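Local atomic coordinates of aminotransferase, class III (Deinococcus radiodurans, PDB entry 3I4J), a protein that probably binds pyridoxal phosphate and uses it to transfer amino groups as a transaminase. Residues E118-S130 and P153-P166. The protein carries 1 engineered substitution. Sequence-based numbering, arbitrary orientation.
Sequences EPGRFKVITRVPS and PLMRPEAWPKLPKP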
ATOM      1  N   GLU C 118      -0.934 -23.421 -21.268  1.00 27.29           N
ATOM      2  CA  GLU C 118       0.245 -22.956 -21.989  1.00 26.93           C
ATOM      3  C   GLU C 118       1.271 -22.389 -21.011  1.00 26.72           C
ATOM      4  O   GLU C 118       1.588 -21.197 -21.038  1.00 25.32           O
ATOM      5  CB  GLU C 118      -0.159 -21.906 -23.030  1.00 28.42           C
ATOM      6  CG  GLU C 118      -0.867 -22.517 -24.242  1.00 30.06           C
ATOM      7  CD  GLU C 118      -1.374 -21.489 -25.247  1.00 31.90           C
ATOM      8  OE1 GLU C 118      -0.855 -20.355 -25.281  1.00 32.46           O
ATOM      9  OE2 GLU C 118      -2.294 -21.827 -26.023  1.00 34.91           O
ATOM     10  N   PRO C 119       1.804 -23.249 -20.129  1.00 27.19           N
ATOM     11  CA  PRO C 119       2.797 -22.843 -19.130  1.00 27.36           C
ATOM     12  C   PRO C 119       4.130 -22.403 -19.729  1.00 26.77           C
ATOM     13  O   PRO C 119       4.983 -21.864 -19.026  1.00 27.18           O
ATOM     14  CB  PRO C 119       2.927 -24.089 -18.256  1.00 28.89           C
ATOM     15  CG  PRO C 119       2.714 -25.199 -19.239  1.00 28.21           C
ATOM     16  CD  PRO C 119       1.531 -24.697 -20.033  1.00 28.27           C
ATOM     17  N   GLY C 120       4.308 -22.639 -21.025  1.00 25.61           N
ATOM     18  CA  GLY C 120       5.538 -22.234 -21.675  1.00 24.46           C
ATOM     19  C   GLY C 120       5.638 -20.722 -21.819  1.00 23.63           C
ATOM     20  O   GLY C 120       6.725 -20.186 -22.010  1.00 25.02           O
ATOM     21  N   ARG C 121       4.503 -20.032 -21.721  1.00 24.41           N
ATOM     22  CA  ARG C 121       4.469 -18.569 -21.845  1.00 22.54           C
ATOM     23  C   ARG C 121       4.738 -17.925 -20.486  1.00 23.42           C
ATOM     24  O   ARG C 121       3.847 -17.875 -19.633  1.00 22.94           O
ATOM     25  CB  ARG C 121       3.098 -18.117 -22.349  1.00 22.14           C
ATOM     26  CG  ARG C 121       2.762 -18.521 -23.789  1.00 24.50           C
ATOM     27  CD  ARG C 121       1.362 -18.033 -24.137  1.00 26.54           C
ATOM     28  NE  ARG C 121       0.975 -18.262 -25.529  1.00 26.54           N
ATOM     29  CZ  ARG C 121       1.354 -17.504 -26.554  1.00 29.38           C
ATOM     30  NH1 ARG C 121       2.142 -16.457 -26.357  1.00 26.64           N
ATOM     31  NH2 ARG C 121       0.930 -17.787 -27.781  1.00 30.49           N
ATOM     32  N   PHE C 122       5.950 -17.413 -20.292  1.00 22.27           N
ATOM     33  CA  PHE C 122       6.321 -16.812 -19.012  1.00 23.32           C
ATOM     34  C   PHE C 122       7.005 -15.449 -19.101  1.00 22.22           C
ATOM     35  O   PHE C 122       7.047 -14.711 -18.118  1.00 23.72           O
ATOM     36  CB  PHE C 122       7.234 -17.777 -18.251  1.00 22.71           C
ATOM     37  CG  PHE C 122       8.620 -17.893 -18.824  1.00 22.68           C
ATOM     38  CD1 PHE C 122       9.674 -17.150 -18.298  1.00 24.62           C
ATOM     39  CD2 PHE C 122       8.876 -18.747 -19.893  1.00 24.02           C
ATOM     40  CE1 PHE C 122      10.958 -17.254 -18.825  1.00 25.03           C
ATOM     41  CE2 PHE C 122      10.159 -18.861 -20.433  1.00 23.59           C
ATOM     42  CZ  PHE C 122      11.203 -18.116 -19.900  1.00 26.19           C
ATOM     43  N   LYS C 123       7.543 -15.116 -20.268  1.00 20.95           N
ATOM     44  CA  LYS C 123       8.243 -13.847 -20.429  1.00 20.31           C
ATOM     45  C   LYS C 123       7.347 -12.617 -20.441  1.00 21.28           C
ATOM     46  O   LYS C 123       6.245 -12.633 -20.991  1.00 19.41           O
ATOM     47  CB  LYS C 123       9.079 -13.869 -21.711  1.00 20.40           C
ATOM     48  CG  LYS C 123      10.104 -14.990 -21.741  1.00 20.16           C
ATOM     49  CD  LYS C 123      10.792 -15.095 -23.096  1.00 22.36           C
ATOM     50  CE  LYS C 123      11.780 -16.252 -23.117  1.00 23.58           C
ATOM     51  NZ  LYS C 123      12.414 -16.441 -24.473  1.00 24.11           N
ATOM     52  N   VAL C 124       7.830 -11.546 -19.816  1.00 18.73           N
ATOM     53  CA  VAL C 124       7.099 -10.291 -19.785  1.00 19.32           C
ATOM     54  C   VAL C 124       7.991  -9.247 -20.435  1.00 19.89           C
ATOM     55  O   VAL C 124       8.997  -8.830 -19.871  1.00 19.98           O
ATOM     56  CB  VAL C 124       6.764  -9.835 -18.350  1.00 18.87           C
ATOM     57  CG1 VAL C 124       6.018  -8.501 -18.398  1.00 20.09           C
ATOM     58  CG2 VAL C 124       5.914 -10.888 -17.647  1.00 19.82           C
ATOM     59  N   ILE C 125       7.637  -8.855 -21.651  1.00 18.15           N
ATOM     60  CA  ILE C 125       8.413  -7.859 -22.361  1.00 17.56           C
ATOM     61  C   ILE C 125       8.094  -6.477 -21.823  1.00 17.25           C
ATOM     62  O   ILE C 125       6.927  -6.139 -21.634  1.00 18.87           O
ATOM     63  CB  ILE C 125       8.086  -7.859 -23.869  1.00 17.49           C
ATOM     64  CG1 ILE C 125       8.437  -9.219 -24.475  1.00 19.22           C
ATOM     65  CG2 ILE C 125       8.853  -6.730 -24.570  1.00 17.38           C
ATOM     66  CD1 ILE C 125       7.973  -9.396 -25.905  1.00 22.14           C
ATOM     67  N   THR C 126       9.138  -5.700 -21.543  1.00 18.21           N
ATOM     68  CA  THR C 126       8.974  -4.325 -21.104  1.00 17.96           C
ATOM     69  C   THR C 126       9.847  -3.492 -22.036  1.00 18.37           C
ATOM     70  O   THR C 126      10.662  -4.034 -22.779  1.00 21.26           O
ATOM     71  CB  THR C 126       9.362  -4.107 -19.616  1.00 17.64           C
ATOM     72  OG1 THR C 126      10.699  -4.558 -19.383  1.00 20.78           O
ATOM     73  CG2 THR C 126       8.389  -4.870 -18.713  1.00 19.66           C
ATOM     74  N   ARG C 127       9.691  -2.181 -21.989  1.00 19.02           N
ATOM     75  CA  ARG C 127      10.412  -1.310 -22.908  1.00 20.01           C
ATOM     76  C   ARG C 127      11.357  -0.314 -22.249  1.00 21.49           C
ATOM     77  O   ARG C 127      11.027   0.288 -21.229  1.00 22.02           O
ATOM     78  CB  ARG C 127       9.371  -0.563 -23.746  1.00 19.96           C
ATOM     79  CG  ARG C 127       9.892   0.260 -24.907  1.00 18.65           C
ATOM     80  CD  ARG C 127       8.710   0.979 -25.567  1.00 19.70           C
ATOM     81  NE  ARG C 127       8.048   1.861 -24.606  1.00 19.66           N
ATOM     82  CZ  ARG C 127       6.833   2.381 -24.758  1.00 19.14           C
ATOM     83  NH1 ARG C 127       6.119   2.118 -25.844  1.00 16.85           N
ATOM     84  NH2 ARG C 127       6.329   3.162 -23.811  1.00 18.09           N
ATOM     85  N   VAL C 128      12.533  -0.145 -22.847  1.00 22.65           N
ATOM     86  CA  VAL C 128      13.520   0.804 -22.351  1.00 23.32           C
ATOM     87  C   VAL C 128      12.854   2.183 -22.415  1.00 25.48           C
ATOM     88  O   VAL C 128      12.165   2.500 -23.388  1.00 23.27           O
ATOM     89  CB  VAL C 128      14.788   0.806 -23.245  1.00 23.79           C
ATOM     90  CG1 VAL C 128      15.767   1.868 -22.771  1.00 24.92           C
ATOM     91  CG2 VAL C 128      15.449  -0.567 -23.225  1.00 21.29           C
ATOM     92  N   PRO C 129      13.036   3.017 -21.379  1.00 27.86           N
ATOM     93  CA  PRO C 129      13.803   2.798 -20.151  1.00 29.88           C
ATOM     94  C   PRO C 129      12.883   2.553 -18.953  1.00 33.52           C
ATOM     95  O   PRO C 129      13.273   2.782 -17.805  1.00 35.24           O
ATOM     96  CB  PRO C 129      14.554   4.106 -20.010  1.00 30.44           C
ATOM     97  CG  PRO C 129      13.464   5.096 -20.354  1.00 30.75           C
ATOM     98  CD  PRO C 129      12.725   4.452 -21.532  1.00 29.21           C
ATOM     99  N   SER C 130      11.662   2.104 -19.227  1.00 35.30           N
ATOM    100  CA  SER C 130      10.676   1.839 -18.184  1.00 38.01           C
ATOM    101  C   SER C 130      10.979   0.539 -17.440  1.00 39.48           C
ATOM    102  O   SER C 130      12.064   0.363 -16.882  1.00 41.84           O
ATOM    103  CB  SER C 130       9.273   1.757 -18.798  1.00 38.12           C
ATOM    104  OG  SER C 130       8.988   2.894 -19.599  1.00 35.58           O
ATOM    105  N   PRO C 153       9.144 -19.112 -12.759  1.00 26.62           N
ATOM    106  CA  PRO C 153       9.858 -18.726 -13.981  1.00 27.40           C
ATOM    107  C   PRO C 153      10.013 -17.212 -14.141  1.00 26.65           C
ATOM    108  O   PRO C 153      10.886 -16.751 -14.873  1.00 26.05           O
ATOM    109  CB  PRO C 153       9.018 -19.363 -15.092  1.00 28.56           C
ATOM    110  CG  PRO C 153       7.651 -19.466 -14.480  1.00 31.81           C
ATOM    111  CD  PRO C 153       7.949 -19.911 -13.081  1.00 26.81           C
ATOM    112  N   LEU C 154       9.171 -16.449 -13.449  1.00 26.32           N
ATOM    113  CA  LEU C 154       9.235 -14.989 -13.509  1.00 27.46           C
ATOM    114  C   LEU C 154      10.483 -14.468 -12.794  1.00 27.16           C
ATOM    115  O   LEU C 154      10.863 -13.304 -12.956  1.00 27.44           O
ATOM    116  CB  LEU C 154       7.979 -14.378 -12.876  1.00 29.48           C
ATOM    117  CG  LEU C 154       6.691 -14.322 -13.711  1.00 30.63           C
ATOM    118  CD1 LEU C 154       6.465 -15.631 -14.453  1.00 34.51           C
ATOM    119  CD2 LEU C 154       5.521 -14.016 -12.794  1.00 29.86           C
ATOM    120  N   MET C 155      11.120 -15.337 -12.011  1.00 26.30           N
ATOM    121  CA  MET C 155      12.322 -14.969 -11.268  1.00 26.47           C
ATOM    122  C   MET C 155      13.564 -15.048 -12.148  1.00 26.74           C
ATOM    123  O   MET C 155      14.614 -14.520 -11.793  1.00 26.31           O
ATOM    124  CB  MET C 155      12.528 -15.907 -10.066  1.00 26.41           C
ATOM    125  CG  MET C 155      11.406 -15.935  -9.035  1.00 29.22           C
ATOM    126  SD  MET C 155      11.763 -17.114  -7.674  1.00 25.77           S
ATOM    127  CE  MET C 155      12.506 -16.029  -6.492  1.00 34.08           C
ATOM    128  N   ARG C 156      13.451 -15.721 -13.288  1.00 27.69           N
ATOM    129  CA  ARG C 156      14.591 -15.865 -14.185  1.00 28.62           C
ATOM    130  C   ARG C 156      14.873 -14.598 -14.980  1.00 28.81           C
ATOM    131  O   ARG C 156      13.956 -13.936 -15.456  1.00 27.30           O
ATOM    132  CB  ARG C 156      14.370 -17.023 -15.156  1.00 30.74           C
ATOM    133  CG  ARG C 156      14.223 -18.386 -14.492  1.00 34.51           C
ATOM    134  CD  ARG C 156      14.613 -19.493 -15.461  1.00 40.19           C
ATOM    135  NE  ARG C 156      13.685 -19.618 -16.579  1.00 42.05           N
ATOM    136  CZ  ARG C 156      12.549 -20.310 -16.536  1.00 43.40           C
ATOM    137  NH1 ARG C 156      12.199 -20.942 -15.426  1.00 44.32           N
ATOM    138  NH2 ARG C 156      11.769 -20.375 -17.608  1.00 43.45           N
ATOM    139  N   PRO C 157      16.158 -14.249 -15.136  1.00 28.62           N
ATOM    140  CA  PRO C 157      16.551 -13.054 -15.885  1.00 30.11           C
ATOM    141  C   PRO C 157      15.975 -13.096 -17.297  1.00 29.31           C
ATOM    142  O   PRO C 157      15.590 -12.066 -17.859  1.00 29.80           O
ATOM    143  CB  PRO C 157      18.075 -13.136 -15.888  1.00 31.72           C
ATOM    144  CG  PRO C 157      18.372 -13.827 -14.595  1.00 32.15           C
ATOM    145  CD  PRO C 157      17.341 -14.932 -14.584  1.00 31.15           C
ATOM    146  N   GLU C 158      15.912 -14.301 -17.856  1.00 28.62           N
ATOM    147  CA  GLU C 158      15.401 -14.502 -19.209  1.00 27.26           C
ATOM    148  C   GLU C 158      13.916 -14.185 -19.341  1.00 24.74           C
ATOM    149  O   GLU C 158      13.392 -14.097 -20.451  1.00 25.10           O
ATOM    150  CB  GLU C 158      15.647 -15.948 -19.660  1.00 31.87           C
ATOM    151  CG  GLU C 158      17.110 -16.356 -19.675  1.00 37.47           C
ATOM    152  CD  GLU C 158      17.546 -17.037 -18.391  1.00 40.11           C
ATOM    153  OE1 GLU C 158      17.270 -16.501 -17.298  1.00 39.52           O
ATOM    154  OE2 GLU C 158      18.175 -18.111 -18.482  1.00 44.53           O
ATOM    155  N   ALA C 159      13.241 -14.008 -18.212  1.00 22.97           N
ATOM    156  CA  ALA C 159      11.811 -13.718 -18.227  1.00 22.49           C
ATOM    157  C   ALA C 159      11.516 -12.256 -18.522  1.00 20.50           C
ATOM    158  O   ALA C 159      10.358 -11.880 -18.723  1.00 20.82           O
ATOM    159  CB  ALA C 159      11.185 -14.108 -16.881  1.00 23.36           C
ATOM    160  N   TRP C 160      12.556 -11.431 -18.566  1.00 20.07           N
ATOM    161  CA  TRP C 160      12.349 -10.009 -18.788  1.00 19.76           C
ATOM    162  C   TRP C 160      13.092  -9.381 -19.958  1.00 21.29           C
ATOM    163  O   TRP C 160      13.981  -8.553 -19.771  1.00 20.71           O
ATOM    164  CB  TRP C 160      12.654  -9.247 -17.491  1.00 20.46           C
ATOM    165  CG  TRP C 160      11.849  -9.752 -16.331  1.00 20.75           C
ATOM    166  CD1 TRP C 160      12.152 -10.809 -15.514  1.00 21.32           C
ATOM    167  CD2 TRP C 160      10.548  -9.300 -15.931  1.00 22.17           C
ATOM    168  NE1 TRP C 160      11.118 -11.043 -14.639  1.00 22.63           N
ATOM    169  CE2 TRP C 160      10.121 -10.133 -14.873  1.00 22.03           C
ATOM    170  CE3 TRP C 160       9.700  -8.272 -16.367  1.00 21.66           C
ATOM    171  CZ2 TRP C 160       8.882  -9.971 -14.244  1.00 22.83           C
ATOM    172  CZ3 TRP C 160       8.467  -8.111 -15.741  1.00 22.22           C
ATOM    173  CH2 TRP C 160       8.071  -8.958 -14.691  1.00 21.99           C
ATOM    174  N   PRO C 161      12.726  -9.769 -21.193  1.00 21.29           N
ATOM    175  CA  PRO C 161      13.371  -9.220 -22.387  1.00 21.37           C
ATOM    176  C   PRO C 161      12.990  -7.745 -22.534  1.00 20.39           C
ATOM    177  O   PRO C 161      11.926  -7.326 -22.083  1.00 19.75           O
ATOM    178  CB  PRO C 161      12.821 -10.093 -23.512  1.00 22.16           C
ATOM    179  CG  PRO C 161      11.471 -10.479 -23.015  1.00 24.26           C
ATOM    180  CD  PRO C 161      11.722 -10.784 -21.553  1.00 22.51           C
ATOM    181  N   LYS C 162      13.859  -6.969 -23.167  1.00 19.87           N
ATOM    182  CA  LYS C 162      13.620  -5.544 -23.337  1.00 20.41           C
ATOM    183  C   LYS C 162      13.406  -5.098 -24.776  1.00 21.15           C
ATOM    184  O   LYS C 162      14.135  -5.507 -25.678  1.00 23.57           O
ATOM    185  CB  LYS C 162      14.791  -4.758 -22.741  1.00 21.61           C
ATOM    186  CG  LYS C 162      14.900  -4.870 -21.220  1.00 23.78           C
ATOM    187  CD  LYS C 162      13.750  -4.147 -20.546  1.00 27.18           C
ATOM    188  CE  LYS C 162      13.928  -4.079 -19.032  1.00 31.97           C
ATOM    189  NZ  LYS C 162      12.871  -3.234 -18.392  1.00 31.50           N
ATOM    190  N   LEU C 163      12.398  -4.254 -24.971  1.00 21.25           N
ATOM    191  CA  LEU C 163      12.079  -3.699 -26.279  1.00 21.76           C
ATOM    192  C   LEU C 163      12.771  -2.336 -26.321  1.00 21.64           C
ATOM    193  O   LEU C 163      12.857  -1.644 -25.301  1.00 20.53           O
ATOM    194  CB  LEU C 163      10.564  -3.501 -26.428  1.00 21.38           C
ATOM    195  CG  LEU C 163      10.076  -2.952 -27.772  1.00 22.22           C
ATOM    196  CD1 LEU C 163      10.242  -4.038 -28.835  1.00 23.06           C
ATOM    197  CD2 LEU C 163       8.612  -2.530 -27.672  1.00 21.00           C
ATOM    198  N   PRO C 164      13.280  -1.933 -27.498  1.00 22.28           N
ATOM    199  CA  PRO C 164      13.955  -0.638 -27.611  1.00 22.19           C
ATOM    200  C   PRO C 164      13.051   0.550 -27.283  1.00 22.97           C
ATOM    201  O   PRO C 164      11.827   0.481 -27.422  1.00 21.25           O
ATOM    202  CB  PRO C 164      14.411  -0.612 -29.073  1.00 23.05           C
ATOM    203  CG  PRO C 164      14.626  -2.059 -29.381  1.00 24.33           C
ATOM    204  CD  PRO C 164      13.425  -2.709 -28.742  1.00 23.40           C
ATOM    205  N   LYS C 165      13.671   1.643 -26.857  1.00 22.91           N
ATOM    206  CA  LYS C 165      12.940   2.858 -26.529  1.00 25.00           C
ATOM    207  C   LYS C 165      12.185   3.304 -27.781  1.00 24.29           C
ATOM    208  O   LYS C 165      12.667   3.126 -28.902  1.00 25.40           O
ATOM    209  CB  LYS C 165      13.928   3.944 -26.095  1.00 27.41           C
ATOM    210  CG  LYS C 165      13.307   5.285 -25.771  1.00 30.15           C
ATOM    211  CD  LYS C 165      14.367   6.308 -25.363  1.00 32.69           C
ATOM    212  CE  LYS C 165      15.091   5.895 -24.090  1.00 34.49           C
ATOM    213  NZ  LYS C 165      15.969   6.988 -23.571  1.00 37.59           N
ATOM    214  N   PRO C 166      10.980   3.868 -27.611  1.00 24.50           N
ATOM    215  CA  PRO C 166      10.233   4.312 -28.790  1.00 25.13           C
ATOM    216  C   PRO C 166      10.927   5.505 -29.452  1.00 25.22           C
ATOM    217  O   PRO C 166      11.640   6.267 -28.791  1.00 23.98           O
ATOM    218  CB  PRO C 166       8.860   4.668 -28.216  1.00 26.28           C
ATOM    219  CG  PRO C 166       9.179   5.092 -26.809  1.00 27.95           C
ATOM    220  CD  PRO C 166      10.201   4.074 -26.377  1.00 24.64           C
TER
HETATM  221  O   HOH W   1      11.055  -7.103 -19.446  1.00 19.20           O
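At the outer edge of the mixed seven-stranded sheet, the short strand K162-L163 runs parallel to strand 123-127, with T126 beside K162 and R127 beside L163. Backbone hydrogen bonds run from V124 N to A159 O (2.8 Å), T126 N to P161 O, L163 N to T126 O and V128 N to L163 O (2.9 Å). P161, a proline, has no N-H to give V124 O, and a water takes that place: it donates to V124 O and P161 O and accepts from T126 OG1. That same hydroxyl oxygen takes a second bond, 2.7 Å long, from K162 NZ, which curls back because the lysine chain bends at chi2 (-69°).

On the T126 side, the W160 ring lies with one face over V124, whose CB sits 4.0 Å from the centroid of the six-membered ring in a CH-pi contact, while T126 CG2 is at its edge. In-plane donation from W160 NE1 to L154 O at 2.8 Å fixes the indole's rotation. On the other face of this sheet, that of the large domain of a fold-type I PLP enzyme with 271-275 as its antiparallel strand, I125 CG1 meets P161 CG at 3.6 Å, and the isoleucine packs inward on helix 178-186. R127 passes its CD close to P166 CD; its guanidinium lays one face against that proline ring, and R127 NH1 hydrogen-bonds the hydroxyls of Y213 and Y214.

Ahead of the strand, R156 NH2 stands over one face of F122 in a cation-pi contact, the guanidinium plane turned 60° from the ring; A159 CB touches the edge, and K123 CG backs the opposite face. F122 O, buried against L154 CD1, has no hydrogen-bond partner in the model.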